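Local coordinates for trans-isoprenyl diphosphate synthase (Caulobacter crescentus, PDB 3OYR), which probably builds all-trans-octaprenyl diphosphate, the side-chain precursor of isoprenoid quinones, by adding isopentenyl units to farnesyl diphosphate, at residues Glu58-Ala63 / Leu113-Val118; Phe87-Ala92 / Met144-Ser149; Leu222-Ala227 / Glu335-Ala340; Leu262-Arg267 / Ile298-Leu303. All coordinates share one frame; numbering follows the deposited sequence. Where two conformers were deposited one is given.

Contact 1: Glu58-Ala63 / Leu113-Val118; sequences EHLIAA and LRRGKV. With DMA (dimethylallyl diphosphate), chain D; DMA (dimethylallyl diphosphate), chain G.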
# COMPACT_ATOMS: atom_id res chain seq x y z
N GLU B 58 -15.23 -5.84 1.68
CA GLU B 58 -16.60 -5.77 1.17
C GLU B 58 -17.43 -4.69 1.86
O GLU B 58 -18.31 -4.12 1.24
CB GLU B 58 -17.33 -7.12 1.27
CG GLU B 58 -18.47 -7.27 0.24
CD GLU B 58 -19.64 -8.11 0.74
OE1 GLU B 58 -19.43 -9.30 1.06
OE2 GLU B 58 -20.77 -7.58 0.80
N HIS B 59 -17.13 -4.40 3.12
CA HIS B 59 -17.82 -3.31 3.81
C HIS B 59 -17.64 -2.01 3.00
O HIS B 59 -18.61 -1.29 2.78
CB HIS B 59 -17.30 -3.16 5.24
CG HIS B 59 -17.82 -1.95 5.96
ND1 HIS B 59 -18.97 -1.98 6.73
CD2 HIS B 59 -17.34 -0.69 6.06
CE1 HIS B 59 -19.17 -0.79 7.26
NE2 HIS B 59 -18.20 0.02 6.86
N LEU B 60 -16.42 -1.76 2.50
CA LEU B 60 -16.15 -0.58 1.68
C LEU B 60 -16.58 -0.70 0.21
O LEU B 60 -17.25 0.19 -0.32
CB LEU B 60 -14.67 -0.17 1.79
CG LEU B 60 -14.25 1.12 1.06
CD1 LEU B 60 -15.19 2.28 1.39
CD2 LEU B 60 -12.84 1.51 1.44
N ILE B 61 -16.18 -1.80 -0.44
CA ILE B 61 -16.43 -2.00 -1.85
C ILE B 61 -17.92 -2.12 -2.18
O ILE B 61 -18.43 -1.42 -3.06
CB ILE B 61 -15.61 -3.20 -2.41
CG1 ILE B 61 -14.09 -2.93 -2.30
CG2 ILE B 61 -16.00 -3.50 -3.85
CD1 ILE B 61 -13.21 -4.24 -2.36
N ALA B 62 -18.63 -2.99 -1.45
CA ALA B 62 -20.08 -3.15 -1.65
C ALA B 62 -20.92 -1.94 -1.21
O ALA B 62 -22.08 -1.81 -1.63
CB ALA B 62 -20.61 -4.46 -0.99
N ALA B 63 -20.34 -1.04 -0.41
CA ALA B 63 -21.03 0.16 0.08
C ALA B 63 -21.47 1.14 -1.01
O ALA B 63 -22.38 1.94 -0.82
CB ALA B 63 -20.18 0.90 1.10
N LEU B 113 -17.22 8.81 8.09
CA LEU B 113 -18.17 8.31 7.13
C LEU B 113 -17.54 8.17 5.73
O LEU B 113 -16.80 9.04 5.28
CB LEU B 113 -19.36 9.27 7.04
CG LEU B 113 -20.66 8.72 6.47
CD1 LEU B 113 -21.33 7.75 7.45
CD2 LEU B 113 -21.61 9.86 6.12
N ARG B 114 -17.86 7.07 5.05
CA ARG B 114 -17.37 6.80 3.71
C ARG B 114 -18.40 5.97 2.98
O ARG B 114 -18.77 4.88 3.46
CB ARG B 114 -16.01 6.07 3.75
CG ARG B 114 -15.58 5.54 2.37
CD ARG B 114 -15.17 6.64 1.41
NE ARG B 114 -13.98 7.32 1.89
CZ ARG B 114 -13.46 8.43 1.37
NH1 ARG B 114 -14.01 9.01 0.30
NH2 ARG B 114 -12.36 8.94 1.91
N ARG B 115 -18.86 6.49 1.84
CA ARG B 115 -19.86 5.84 1.00
C ARG B 115 -21.15 5.49 1.78
O ARG B 115 -21.80 4.47 1.52
CB ARG B 115 -19.28 4.59 0.29
CG ARG B 115 -18.19 4.89 -0.73
CD ARG B 115 -17.60 3.58 -1.30
NE ARG B 115 -16.62 3.83 -2.38
CZ ARG B 115 -15.79 2.92 -2.89
NH1 ARG B 115 -14.96 3.26 -3.87
NH2 ARG B 115 -15.78 1.66 -2.42
N GLY B 116 -21.51 6.35 2.73
CA GLY B 116 -22.76 6.20 3.47
C GLY B 116 -22.68 5.30 4.69
O GLY B 116 -23.62 5.24 5.48
N LYS B 117 -21.56 4.57 4.83
CA LYS B 117 -21.34 3.67 5.96
C LYS B 117 -20.27 4.27 6.87
O LYS B 117 -19.51 5.15 6.46
CB LYS B 117 -20.89 2.28 5.49
CG LYS B 117 -21.97 1.42 4.81
CD LYS B 117 -21.44 -0.01 4.60
CE LYS B 117 -22.27 -0.83 3.61
NZ LYS B 117 -21.50 -2.00 3.05
N VAL B 118 -20.23 3.80 8.11
CA VAL B 118 -19.17 4.14 9.06
C VAL B 118 -17.83 3.72 8.43
O VAL B 118 -17.76 2.69 7.75
CB VAL B 118 -19.41 3.43 10.43
CG1 VAL B 118 -19.48 1.90 10.28
CG2 VAL B 118 -18.38 3.82 11.46
C1 DMA D . -12.89 9.72 -3.37
O1 DMA D . -13.13 9.24 -4.70
C2 DMA D . -11.46 10.04 -3.60
C3 DMA D . -11.06 11.27 -3.95
C4 DMA D . -11.99 12.45 -4.02
C5 DMA D . -9.60 11.43 -4.26
PA DMA D . -14.55 9.12 -5.43
O1A DMA D . -14.39 8.63 -6.85
O2A DMA D . -15.29 10.41 -5.25
O3A DMA D . -15.16 7.97 -4.45
PB DMA D . -16.09 6.69 -4.82
O1B DMA D . -15.15 5.63 -5.35
O2B DMA D . -16.57 6.42 -3.41
O3B DMA D . -17.15 7.10 -5.80
C1 DMA G . -7.71 12.51 -1.28
O1 DMA G . -8.81 13.41 -1.37
C2 DMA G . -8.11 11.10 -0.97
C3 DMA G . -7.56 10.04 -1.57
C4 DMA G . -6.49 10.13 -2.61
C5 DMA G . -8.05 8.69 -1.16
PA DMA G . -9.83 13.79 -0.16
O1A DMA G . -10.37 15.12 -0.56
O2A DMA G . -9.21 13.59 1.21
O3A DMA G . -10.95 12.66 -0.43
PB DMA G . -12.25 12.35 0.48
O1B DMA G . -12.90 11.34 -0.43
O2B DMA G . -12.97 13.67 0.62
O3B DMA G . -11.76 11.84 1.81

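Contact 2: Phe87-Ala92 / Met144-Ser149; sequences FQKLAA and MVETNS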
# COMPACT_ATOMS: atom_id res chain seq x y z
N PHE B 87 -7.56 -5.85 -20.40
CA PHE B 87 -7.64 -4.57 -19.70
C PHE B 87 -8.53 -4.63 -18.45
O PHE B 87 -8.38 -3.80 -17.57
CB PHE B 87 -8.12 -3.45 -20.65
CG PHE B 87 -9.52 -3.66 -21.19
CD1 PHE B 87 -9.71 -4.28 -22.43
CD2 PHE B 87 -10.64 -3.22 -20.49
CE1 PHE B 87 -10.99 -4.47 -22.95
CE2 PHE B 87 -11.94 -3.41 -21.00
CZ PHE B 87 -12.11 -4.05 -22.23
N GLN B 88 -9.44 -5.61 -18.39
CA GLN B 88 -10.36 -5.74 -17.24
C GLN B 88 -9.64 -6.00 -15.93
O GLN B 88 -10.10 -5.56 -14.87
CB GLN B 88 -11.42 -6.84 -17.47
CG GLN B 88 -12.55 -6.46 -18.47
CD GLN B 88 -13.43 -7.66 -18.85
OE1 GLN B 88 -13.48 -8.64 -18.12
NE2 GLN B 88 -14.10 -7.58 -20.01
N LYS B 89 -8.54 -6.76 -15.99
CA LYS B 89 -7.69 -6.98 -14.81
C LYS B 89 -7.02 -5.69 -14.33
O LYS B 89 -6.95 -5.46 -13.12
CB LYS B 89 -6.66 -8.07 -15.06
CG LYS B 89 -7.28 -9.39 -15.50
CD LYS B 89 -6.24 -10.50 -15.55
CE LYS B 89 -6.90 -11.87 -15.78
NZ LYS B 89 -5.92 -12.97 -15.53
N LEU B 90 -6.57 -4.87 -15.28
CA LEU B 90 -6.02 -3.53 -14.98
C LEU B 90 -7.08 -2.65 -14.36
O LEU B 90 -6.83 -2.02 -13.33
CB LEU B 90 -5.44 -2.86 -16.24
CG LEU B 90 -4.33 -3.63 -16.97
CD1 LEU B 90 -3.94 -2.93 -18.26
CD2 LEU B 90 -3.10 -3.87 -16.11
N ALA B 91 -8.28 -2.66 -14.95
CA ALA B 91 -9.41 -1.91 -14.38
C ALA B 91 -9.70 -2.31 -12.95
O ALA B 91 -9.88 -1.45 -12.07
CB ALA B 91 -10.67 -2.05 -15.25
N ALA B 92 -9.74 -3.63 -12.71
CA ALA B 92 -9.89 -4.16 -11.36
C ALA B 92 -8.74 -3.72 -10.41
O ALA B 92 -8.99 -3.31 -9.25
CB ALA B 92 -10.00 -5.71 -11.43
N MET B 144 -2.17 -7.12 -12.15
CA MET B 144 -1.39 -6.52 -13.22
C MET B 144 -0.36 -7.44 -13.78
O MET B 144 -0.20 -7.51 -14.99
CB MET B 144 -0.77 -5.24 -12.75
CG MET B 144 -1.86 -4.23 -12.56
SD MET B 144 -1.26 -2.58 -12.42
CE MET B 144 -0.43 -2.66 -10.84
N VAL B 145 0.31 -8.19 -12.90
CA VAL B 145 1.25 -9.23 -13.32
C VAL B 145 0.61 -10.22 -14.30
O VAL B 145 1.22 -10.58 -15.33
CB VAL B 145 1.86 -9.96 -12.08
CG1 VAL B 145 2.54 -11.22 -12.50
CG2 VAL B 145 2.87 -9.04 -11.33
N GLU B 146 -0.62 -10.65 -14.00
CA GLU B 146 -1.35 -11.58 -14.87
C GLU B 146 -1.55 -11.09 -16.30
O GLU B 146 -1.57 -11.90 -17.23
CB GLU B 146 -2.71 -11.92 -14.28
CG GLU B 146 -2.69 -12.88 -13.10
CD GLU B 146 -4.02 -12.95 -12.36
OE1 GLU B 146 -3.99 -13.02 -11.12
OE2 GLU B 146 -5.09 -12.94 -13.02
N THR B 147 -1.69 -9.78 -16.49
CA THR B 147 -1.88 -9.22 -17.83
C THR B 147 -0.60 -9.27 -18.66
O THR B 147 -0.67 -9.13 -19.89
CB THR B 147 -2.33 -7.75 -17.78
OG1 THR B 147 -1.20 -6.91 -17.50
CG2 THR B 147 -3.38 -7.54 -16.70
N ASN B 148 0.55 -9.42 -17.99
CA ASN B 148 1.87 -9.43 -18.66
C ASN B 148 2.23 -8.12 -19.36
O ASN B 148 3.07 -8.08 -20.25
CB ASN B 148 1.97 -10.60 -19.66
CG ASN B 148 3.04 -11.57 -19.30
OD1 ASN B 148 4.04 -11.23 -18.65
ND2 ASN B 148 2.86 -12.81 -19.73
N SER B 149 1.58 -7.03 -18.98
CA SER B 149 1.92 -5.75 -19.56
C SER B 149 2.82 -4.99 -18.62
O SER B 149 2.38 -4.41 -17.61
CB SER B 149 0.68 -4.94 -19.92
OG SER B 149 1.11 -3.67 -20.38
O HOH W 1 -4.50 -12.25 -18.18

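Contact 3: Leu222-Ala227 / Glu335-Ala340; sequences LNLGLA and ELADFA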
# COMPACT_ATOMS: atom_id res chain seq x y z
N LEU B 222 -5.63 13.01 -16.67
CA LEU B 222 -4.97 13.96 -15.76
C LEU B 222 -5.84 15.20 -15.57
O LEU B 222 -6.16 15.61 -14.43
CB LEU B 222 -3.58 14.33 -16.29
CG LEU B 222 -2.52 14.87 -15.33
CD1 LEU B 222 -2.72 16.34 -15.00
CD2 LEU B 222 -2.45 14.04 -14.06
N ASN B 223 -6.24 15.80 -16.68
CA ASN B 223 -7.14 16.95 -16.63
C ASN B 223 -8.50 16.63 -16.01
O ASN B 223 -9.02 17.45 -15.24
CB ASN B 223 -7.26 17.64 -17.99
CG ASN B 223 -5.97 18.30 -18.40
OD1 ASN B 223 -5.57 19.32 -17.83
ND2 ASN B 223 -5.31 17.72 -19.38
N LEU B 224 -9.05 15.45 -16.32
CA LEU B 224 -10.31 15.04 -15.68
C LEU B 224 -10.15 14.98 -14.16
O LEU B 224 -11.01 15.46 -13.42
CB LEU B 224 -10.83 13.70 -16.20
CG LEU B 224 -12.20 13.38 -15.60
CD1 LEU B 224 -13.26 13.43 -16.62
CD2 LEU B 224 -12.21 12.07 -14.92
N GLY B 225 -9.03 14.44 -13.70
CA GLY B 225 -8.78 14.31 -12.27
C GLY B 225 -8.59 15.61 -11.53
O GLY B 225 -9.05 15.74 -10.40
N LEU B 226 -7.93 16.58 -12.15
CA LEU B 226 -7.83 17.93 -11.58
C LEU B 226 -9.22 18.57 -11.39
O LEU B 226 -9.58 18.99 -10.27
CB LEU B 226 -6.91 18.82 -12.42
CG LEU B 226 -5.44 18.35 -12.43
CD1 LEU B 226 -4.62 19.09 -13.45
CD2 LEU B 226 -4.82 18.54 -11.06
N ALA B 227 -10.03 18.55 -12.45
CA ALA B 227 -11.43 19.01 -12.40
C ALA B 227 -12.17 18.29 -11.28
O ALA B 227 -12.83 18.93 -10.44
CB ALA B 227 -12.14 18.76 -13.76
N GLU B 335 -18.84 13.61 -21.81
CA GLU B 335 -19.92 13.83 -20.86
C GLU B 335 -19.44 13.61 -19.42
O GLU B 335 -19.91 14.28 -18.49
CB GLU B 335 -21.14 12.95 -21.21
CG GLU B 335 -21.87 13.40 -22.49
CD GLU B 335 -22.95 12.42 -22.95
OE1 GLU B 335 -22.94 11.25 -22.53
OE2 GLU B 335 -23.81 12.83 -23.75
N LEU B 336 -18.49 12.70 -19.25
CA LEU B 336 -17.89 12.46 -17.92
C LEU B 336 -17.09 13.67 -17.43
O LEU B 336 -17.13 14.01 -16.24
CB LEU B 336 -17.01 11.20 -17.93
CG LEU B 336 -16.19 10.87 -16.67
CD1 LEU B 336 -17.11 10.46 -15.51
CD2 LEU B 336 -15.16 9.80 -16.94
N ALA B 337 -16.38 14.33 -18.36
CA ALA B 337 -15.63 15.55 -18.05
C ALA B 337 -16.52 16.66 -17.47
O ALA B 337 -16.16 17.28 -16.48
CB ALA B 337 -14.87 16.03 -19.30
N ASP B 338 -17.69 16.86 -18.08
CA ASP B 338 -18.68 17.81 -17.57
C ASP B 338 -19.28 17.35 -16.26
O ASP B 338 -19.54 18.17 -15.35
CB ASP B 338 -19.79 18.04 -18.63
CG ASP B 338 -19.28 18.84 -19.83
OD1 ASP B 338 -18.28 19.58 -19.67
OD2 ASP B 338 -19.86 18.71 -20.92
N PHE B 339 -19.49 16.04 -16.16
CA PHE B 339 -20.02 15.45 -14.95
C PHE B 339 -19.08 15.63 -13.76
O PHE B 339 -19.53 15.91 -12.64
CB PHE B 339 -20.35 13.96 -15.14
CG PHE B 339 -20.93 13.32 -13.91
CD1 PHE B 339 -22.25 13.54 -13.56
CD2 PHE B 339 -20.14 12.52 -13.09
CE1 PHE B 339 -22.80 12.95 -12.42
CE2 PHE B 339 -20.68 11.93 -11.94
CZ PHE B 339 -22.00 12.14 -11.62
N ALA B 340 -17.77 15.48 -14.00
CA ALA B 340 -16.77 15.73 -12.95
C ALA B 340 -16.97 17.08 -12.25
O ALA B 340 -16.85 17.17 -11.04
CB ALA B 340 -15.36 15.60 -13.51

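Contact 4: Leu262-Arg267 / Ile298-Leu303; sequences LLAIAR and IGSGAL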
# COMPACT_ATOMS: atom_id res chain seq x y z
N LEU B 262 -8.73 28.98 0.60
CA LEU B 262 -7.67 29.92 0.22
C LEU B 262 -8.22 31.13 -0.55
O LEU B 262 -7.82 32.28 -0.28
CB LEU B 262 -6.61 29.21 -0.63
CG LEU B 262 -5.71 28.14 -0.02
CD1 LEU B 262 -4.73 27.61 -1.08
CD2 LEU B 262 -4.95 28.67 1.18
N LEU B 263 -9.12 30.87 -1.49
CA LEU B 263 -9.73 31.91 -2.30
C LEU B 263 -10.63 32.80 -1.45
O LEU B 263 -10.58 34.01 -1.61
CB LEU B 263 -10.50 31.32 -3.47
CG LEU B 263 -9.72 30.68 -4.63
CD1 LEU B 263 -10.68 30.04 -5.64
CD2 LEU B 263 -8.79 31.68 -5.32
N ALA B 264 -11.41 32.19 -0.56
CA ALA B 264 -12.28 32.91 0.37
C ALA B 264 -11.52 33.82 1.32
O ALA B 264 -11.93 34.95 1.55
CB ALA B 264 -13.12 31.96 1.17
N ILE B 265 -10.42 33.30 1.88
CA ILE B 265 -9.50 34.10 2.69
C ILE B 265 -9.03 35.34 1.91
O ILE B 265 -9.02 36.45 2.45
CB ILE B 265 -8.29 33.25 3.21
CG1 ILE B 265 -8.75 32.28 4.30
CG2 ILE B 265 -7.17 34.14 3.74
CD1 ILE B 265 -7.69 31.25 4.69
N ALA B 266 -8.70 35.14 0.64
CA ALA B 266 -8.24 36.21 -0.24
C ALA B 266 -9.30 37.28 -0.56
O ALA B 266 -8.95 38.44 -0.76
CB ALA B 266 -7.64 35.64 -1.53
N ARG B 267 -10.58 36.90 -0.60
CA ARG B 267 -11.65 37.89 -0.81
C ARG B 267 -12.10 38.55 0.51
O ARG B 267 -12.69 39.63 0.48
CB ARG B 267 -12.88 37.31 -1.52
CG ARG B 267 -12.73 35.94 -2.15
CD ARG B 267 -12.36 35.97 -3.63
NE ARG B 267 -13.53 35.70 -4.46
CZ ARG B 267 -13.50 35.10 -5.65
NH1 ARG B 267 -14.63 34.91 -6.33
NH2 ARG B 267 -12.34 34.68 -6.17
N ILE B 298 -19.23 30.33 0.17
CA ILE B 298 -20.27 30.49 -0.86
C ILE B 298 -20.38 31.97 -1.24
O ILE B 298 -20.17 32.33 -2.40
CB ILE B 298 -21.67 29.94 -0.43
CG1 ILE B 298 -21.60 28.43 -0.16
CG2 ILE B 298 -22.73 30.23 -1.52
CD1 ILE B 298 -22.91 27.80 0.37
N GLY B 299 -20.67 32.80 -0.25
CA GLY B 299 -20.92 34.22 -0.45
C GLY B 299 -19.83 35.03 -1.12
O GLY B 299 -20.12 35.90 -1.95
N SER B 300 -18.57 34.73 -0.79
CA SER B 300 -17.44 35.40 -1.42
C SER B 300 -17.20 34.96 -2.87
O SER B 300 -16.30 35.46 -3.53
CB SER B 300 -16.16 35.20 -0.60
OG SER B 300 -15.78 33.84 -0.60
N GLY B 301 -18.01 34.02 -3.35
CA GLY B 301 -17.88 33.48 -4.71
C GLY B 301 -16.71 32.52 -4.86
O GLY B 301 -16.33 32.16 -5.98
N ALA B 302 -16.14 32.09 -3.73
CA ALA B 302 -14.95 31.26 -3.71
C ALA B 302 -15.25 29.85 -4.17
O ALA B 302 -14.42 29.23 -4.83
CB ALA B 302 -14.34 31.23 -2.34
N LEU B 303 -16.43 29.35 -3.82
CA LEU B 303 -16.96 28.11 -4.36
C LEU B 303 -17.10 28.19 -5.88
O LEU B 303 -16.70 27.26 -6.59
CB LEU B 303 -18.29 27.76 -3.69
CG LEU B 303 -18.87 26.34 -3.82
CD1 LEU B 303 -19.45 25.89 -2.49
CD2 LEU B 303 -19.91 26.22 -4.94

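Contact 1: Glu58-Ala63 / Leu113-Val118
Arg-115 spans the end of helix 52-61 and a bound dimethylallyl diphosphate from a tight hairpin, a type I' turn running from Arg-114 to Lys-117 just beyond the DDxxD helix of the trans-prenyltransferase fold. Its guanidinium grips this ligand, chain D, twice: NE reaches O2B at 2.8 Å, almost straight at 177°, and NH1 reaches O1B. The remaining nitrogen, NH2, turns back to Leu-60 O at 3.0 Å; this carbonyl lies in the guanidinium plane, although the donor stands well above the carbonyl plane. The chain is extended from CG to NE, which carries the head past Leu-60. Arg-114 bends at chi2 and chi3 toward the second ligand, chain G, where NH1 meets O1B at 2.7 Å and NH2 meets O3B. NH2 also pairs with Asp-106, next to the calcium ligand Asp-105, so one guanidinium ties ligand to aspartate motif. Behind this first shell, Leu-60 CD1 rests on Arg-114 CG, and the methyl of Ala-63 meets the CB methylene of Arg-115. Lys-117 runs the other way along His-59, its CD over one ring face and NZ on a lone pair of His-59 O at 3.0 Å. The hairpin's far end is fixed at the ring edge, where His-59 NE2 donates in plane to Val-118 O at 2.8 Å and 171°.

Contact 2: Phe87-Ala92 / Met144-Ser149
Leu-90 and Met-144 bring the backbones closest, with CA atoms 5.8 Å apart, where the first turns of helix 87-109 pass the C-terminal end of helix 126-147. Asn-148 leaves helical geometry with a positive phi before Ser-149 caps the following helix 150-173 through Ala-152 N. Between the helices, the methyl CG2 of Thr-147 sits against both Lys-89 CB and Leu-90 CD2, at 3.7 Å from each. Leu-90 CD2 also reaches Met-144 CG at 3.8 Å, the two side chains crossing at roughly a right angle. While CG2 of Thr-147 faces the other helix, its OG1 bonds within its own segment: it donates to Met-144 O at 2.8 Å, and by accepting from Ser-149 N it forms an ST turn. This junction belongs to the all-helical prenyltransferase bundle, and Val-145 and Asn-148 nearby pack on Met-150 of the second subunit. Toward solvent, Lys-89, fully extended beyond CG, crosses Glu-146 and forms a short salt bridge from NZ to OE2 at 2.6 Å, on the lone pair pointing away from OE1. OE1 pairs with Arg-45, and a water joins Lys-89 NZ to Glu-146 O.

Contact 3: Leu222-Ala227 / Glu335-Ala340
Helix 211-238, which carries the metal-binding residues Asp-232 and Asp-236, packs through Leu-224 and Ala-227 against Ala-337 and Ala-340 of the C-terminal helix 328-342, in the core of the all-helical prenyltransferase fold. The segments run in the same direction, 25° apart, with their axes 9.2 Å from each other. The small alanines are consistent with this approach: Ala-227 and Ala-340, both pointing at the opposite helix, lie level with CA atoms 6.3 Å apart, and one turn earlier Leu-224 and Ala-337 are matched at 5.8 Å. The contact is apolar and buried. Leu-224 does most of the touching, and does it with one branch. With CG turned away from the backbone N (chi1 -175°), its CD1 methyl is carried across to the neighbouring helix, while chi2, 111°, departs from the usual staggered values. CD1 settles among Leu-336, Ala-337 and Ala-340, meeting Leu-336 CG at 3.9 Å and Ala-340 CB at 4.3 Å. Outside the pair, Met-72 of helix 68-79 touches both Leu-224 and Leu-336, and Phe-196 of helix 181-206 also lies against Leu-224, enclosing this patch between further helices. The methyl presses hardest on backbone rather than side chain: Leu-224 CD1 stands just 3.5 Å from Ala-337 CA, tighter than an ordinary carbon contact, and 3.7 Å from Ala-337 N.

Contact 4: Leu262-Arg267 / Ile298-Leu303
Arg-267, the last residue of helix 259-267, supplies the polar part of the contact by reaching the carbonyl of Ser-300 in the bend between helices 287-299 and 302-320. NE donates to Ser-300 O at 2.9 Å with an angle of 148°, the carbonyl oxygen lying somewhat out of the guanidinium plane; NH1 adds a weak bond to the same oxygen at 3.3 Å. Bends at chi2 and chi3 fold the side chain over so that its head lies beside the turn, with Ala-302 N facing one side of the guanidinium. Since Ser-300 O lies just past the C-terminal end of helix 287-299, the arginine's positive charge probably suits the partial negative charge there. The apolar part centres on Ala-302. Its CB packs on Ala-264, 3.6 Å from N and 3.8 Å from CB of that residue, and Leu-263 CB touches the same methyl at 4.0 Å. CG of Arg-267 packs on Ser-300 CB. Ser-300 OG meets Ala-264 CB at 3.7 Å without bonding across the contact, being bonded to Leu-296 O of helix 287-299. Gly-301 links the two helices: with a positive phi it ends the first in a Schellman motif and occupies the N-cap position of the second, so that one glycine serves both helix ends, and the end of helix 259-267 packs against this junction.

How the contacts relate
From the N terminus, the chain passes 58-63 and then 87-92 before returning at 113-118 to close contact 1 and at 144-149 to close contact 2, so these two loops cross. Helix 87-109 starts at contact 2 and leads into the hairpin of contact 1, joining the region near the second subunit to the ligand site. Contacts 3 and 4 both come later in the chain, and contact 4 lies within the loop of contact 3: 222-227 opens contact 3, contact 4 forms and closes, and 335-340 completes the excursion. Helix 302-320 leads from contact 4 toward helix 328-342. Contact 3 lies across the chain's centre from contact 1, while contacts 2 and 4 mark far-apart flanks, their centres about 43 Å apart.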